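Isochorismatase hydrolase (Alkaliphilus metalliredigens, PDB 3HB7) belongs to the isochorismatase family of cysteine-hydrolase-like proteins and probably acts as a hydrolase. Local coordinates at residues A9-D14 with D121-T126. Numbering follows the deposited sequence.
Sequences AILVID and DTVVLT
The flat groups where A9-D14 meets D121-T126 are backbone carbonyls, and that of L11 accepts two bonds: T126 N meets it nearly end-on, while T126 OG1, 2.8 Å from L11 O, comes from above the carbonyl plane, 42° out of it. The threonine hydroxyl sits between its own backbone N and carbonyl carbon (chi1 62°), which turns OG1 over the neighbouring strand and sets it 3.5 Å from V12 CG2. One oxygen thus takes two hydrogen bonds from a single residue. Across on the other strand, I13 N reaches T126 O at 3.0 Å, tilted 32° from that carbonyl's plane. Earlier in the strands the ladder is more regular: A9 N bonds to T122 O, V124 N to A9 O and L11 N to V124 O, the parallel pattern. T122 OG1 meets D121 OD2 from above the carboxylate plane.

Side chains alternate between the two faces of this sheet. On one, I10 CG1 packs 3.6 Å from V124 CG2, the two side chains crossing obliquely, and V12 and T126 follow; helix 35-47 covers this face through V45, F42 and L38. On the other, L11 and L125 run side by side, and I13 CD1 lies 3.7 Å from L125 CD1. Helix 133-143 covers this face, T137 against L11 and I13 and A141 against V123.

These are the two central strands of the six-stranded parallel sheet, sandwiched by helices as in the alpha/beta isochorismatase fold. All touching residues are buried; I10 and V12 bond through their backbones to strand 53-60 on the other side. The T126 hydroxyl, satisfied by a backbone oxygen amid aliphatic packing, is probably restrained in rotation and adds a side-chain link near the strands' C-terminal ends, just before D14 forms a salt bridge with K100.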
ATOM      1  N   ALA E   9      23.067 -27.952  36.560  1.00 25.91           N
ATOM      2  CA  ALA E   9      23.828 -26.749  36.353  1.00 25.63           C
ATOM      3  C   ALA E   9      22.925 -25.685  35.797  1.00 25.45           C
ATOM      4  O   ALA E   9      22.157 -25.913  34.898  1.00 25.42           O
ATOM      5  CB  ALA E   9      24.950 -26.997  35.436  1.00 25.33           C
ATOM      6  N   ILE E  10      23.031 -24.505  36.348  1.00 25.27           N
ATOM      7  CA  ILE E  10      22.233 -23.417  35.897  1.00 24.98           C
ATOM      8  C   ILE E  10      23.149 -22.477  35.208  1.00 24.46           C
ATOM      9  O   ILE E  10      24.074 -21.999  35.793  1.00 24.21           O
ATOM     10  CB  ILE E  10      21.595 -22.724  37.080  1.00 25.39           C
ATOM     11  CG1 ILE E  10      20.678 -23.700  37.783  1.00 26.18           C
ATOM     12  CG2 ILE E  10      20.826 -21.510  36.653  1.00 25.26           C
ATOM     13  CD1 ILE E  10      19.950 -23.124  38.896  1.00 27.82           C
ATOM     14  N   LEU E  11      22.879 -22.213  33.944  1.00 23.62           N
ATOM     15  CA  LEU E  11      23.749 -21.384  33.153  1.00 22.74           C
ATOM     16  C   LEU E  11      23.208 -19.989  33.080  1.00 22.19           C
ATOM     17  O   LEU E  11      22.120 -19.772  32.664  1.00 21.56           O
ATOM     18  CB  LEU E  11      23.911 -21.964  31.760  1.00 22.41           C
ATOM     19  CG  LEU E  11      24.207 -23.446  31.770  1.00 22.71           C
ATOM     20  CD1 LEU E  11      24.249 -24.031  30.408  1.00 23.21           C
ATOM     21  CD2 LEU E  11      25.464 -23.704  32.459  1.00 21.10           C
ATOM     22  N   VAL E  12      23.997 -19.035  33.499  1.00 22.07           N
ATOM     23  CA  VAL E  12      23.551 -17.689  33.501  1.00 22.38           C
ATOM     24  C   VAL E  12      24.256 -17.001  32.384  1.00 22.88           C
ATOM     25  O   VAL E  12      25.443 -16.850  32.400  1.00 22.77           O
ATOM     26  CB  VAL E  12      23.865 -17.044  34.831  1.00 22.30           C
ATOM     27  CG1 VAL E  12      23.329 -15.680  34.888  1.00 22.09           C
ATOM     28  CG2 VAL E  12      23.295 -17.849  35.909  1.00 21.35           C
ATOM     29  N   ILE E  13      23.486 -16.605  31.392  1.00 23.25           N
ATOM     30  CA  ILE E  13      24.048 -16.226  30.131  1.00 23.20           C
ATOM     31  C   ILE E  13      24.004 -14.766  29.837  1.00 23.26           C
ATOM     32  O   ILE E  13      22.988 -14.196  29.627  1.00 23.46           O
ATOM     33  CB  ILE E  13      23.358 -16.973  29.001  1.00 23.16           C
ATOM     34  CG1 ILE E  13      23.695 -18.446  29.066  1.00 22.05           C
ATOM     35  CG2 ILE E  13      23.785 -16.442  27.707  1.00 22.02           C
ATOM     36  CD1 ILE E  13      22.636 -19.290  28.586  1.00 23.03           C
ATOM     37  N   ASP E  14      25.176 -14.191  29.818  1.00 23.61           N
ATOM     38  CA  ASP E  14      25.406 -12.846  29.372  1.00 24.04           C
ATOM     39  C   ASP E  14      24.736 -11.710  30.115  1.00 24.40           C
ATOM     40  O   ASP E  14      24.470 -10.689  29.547  1.00 24.60           O
ATOM     41  CB  ASP E  14      25.119 -12.745  27.892  1.00 24.13           C
ATOM     42  CG  ASP E  14      26.215 -13.324  27.054  1.00 25.02           C
ATOM     43  OD1 ASP E  14      27.291 -13.603  27.565  1.00 24.20           O
ATOM     44  OD2 ASP E  14      26.000 -13.483  25.862  1.00 25.67           O
ATOM     45  N   ASP E 121      23.600 -33.815  34.958  1.00 25.92           N
ATOM     46  CA  ASP E 121      22.736 -34.334  33.921  1.00 25.71           C
ATOM     47  C   ASP E 121      21.729 -33.362  33.350  1.00 24.87           C
ATOM     48  O   ASP E 121      21.058 -33.668  32.410  1.00 24.44           O
ATOM     49  CB  ASP E 121      22.067 -35.642  34.356  1.00 26.01           C
ATOM     50  CG  ASP E 121      21.085 -35.466  35.495  1.00 27.33           C
ATOM     51  OD1 ASP E 121      20.818 -36.447  36.183  1.00 29.46           O
ATOM     52  OD2 ASP E 121      20.572 -34.374  35.710  1.00 27.96           O
ATOM     53  N   THR E 122      21.613 -32.207  33.949  1.00 24.31           N
ATOM     54  CA  THR E 122      20.616 -31.281  33.519  1.00 24.23           C
ATOM     55  C   THR E 122      21.137 -29.888  33.511  1.00 24.38           C
ATOM     56  O   THR E 122      21.761 -29.465  34.430  1.00 24.09           O
ATOM     57  CB  THR E 122      19.408 -31.352  34.444  1.00 24.35           C
ATOM     58  OG1 THR E 122      18.724 -32.567  34.205  1.00 24.14           O
ATOM     59  CG2 THR E 122      18.463 -30.238  34.191  1.00 23.86           C
ATOM     60  N   VAL E 123      20.835 -29.151  32.469  1.00 24.37           N
ATOM     61  CA  VAL E 123      21.198 -27.764  32.442  1.00 24.96           C
ATOM     62  C   VAL E 123      19.960 -26.928  32.383  1.00 24.87           C
ATOM     63  O   VAL E 123      19.027 -27.274  31.728  1.00 24.93           O
ATOM     64  CB  VAL E 123      22.142 -27.421  31.271  1.00 25.13           C
ATOM     65  CG1 VAL E 123      23.146 -28.487  31.086  1.00 25.74           C
ATOM     66  CG2 VAL E 123      21.393 -27.210  30.031  1.00 24.41           C
ATOM     67  N   VAL E 124      19.953 -25.836  33.109  1.00 24.94           N
ATOM     68  CA  VAL E 124      18.809 -24.963  33.100  1.00 25.20           C
ATOM     69  C   VAL E 124      19.189 -23.549  32.725  1.00 25.43           C
ATOM     70  O   VAL E 124      20.166 -23.036  33.179  1.00 25.31           O
ATOM     71  CB  VAL E 124      17.990 -25.038  34.421  1.00 25.68           C
ATOM     72  CG1 VAL E 124      18.300 -26.272  35.203  1.00 24.14           C
ATOM     73  CG2 VAL E 124      18.153 -23.823  35.232  1.00 25.26           C
ATOM     74  N   LEU E 125      18.394 -22.926  31.884  1.00 25.83           N
ATOM     75  CA  LEU E 125      18.814 -21.744  31.163  1.00 26.33           C
ATOM     76  C   LEU E 125      18.266 -20.448  31.665  1.00 26.25           C
ATOM     77  O   LEU E 125      17.090 -20.314  31.857  1.00 26.36           O
ATOM     78  CB  LEU E 125      18.438 -21.869  29.697  1.00 26.42           C
ATOM     79  CG  LEU E 125      19.300 -22.725  28.811  1.00 27.65           C
ATOM     80  CD1 LEU E 125      20.675 -22.370  29.066  1.00 28.49           C
ATOM     81  CD2 LEU E 125      19.084 -24.143  29.109  1.00 29.74           C
ATOM     82  N   THR E 126      19.147 -19.485  31.837  1.00 26.09           N
ATOM     83  CA  THR E 126      18.777 -18.182  32.304  1.00 26.02           C
ATOM     84  C   THR E 126      19.577 -17.140  31.598  1.00 26.00           C
ATOM     85  O   THR E 126      20.650 -17.387  31.164  1.00 25.80           O
ATOM     86  CB  THR E 126      18.992 -18.048  33.814  1.00 26.18           C
ATOM     87  OG1 THR E 126      20.362 -18.207  34.124  1.00 25.58           O
ATOM     88  CG2 THR E 126      18.215 -19.088  34.541  1.00 25.69           C
TER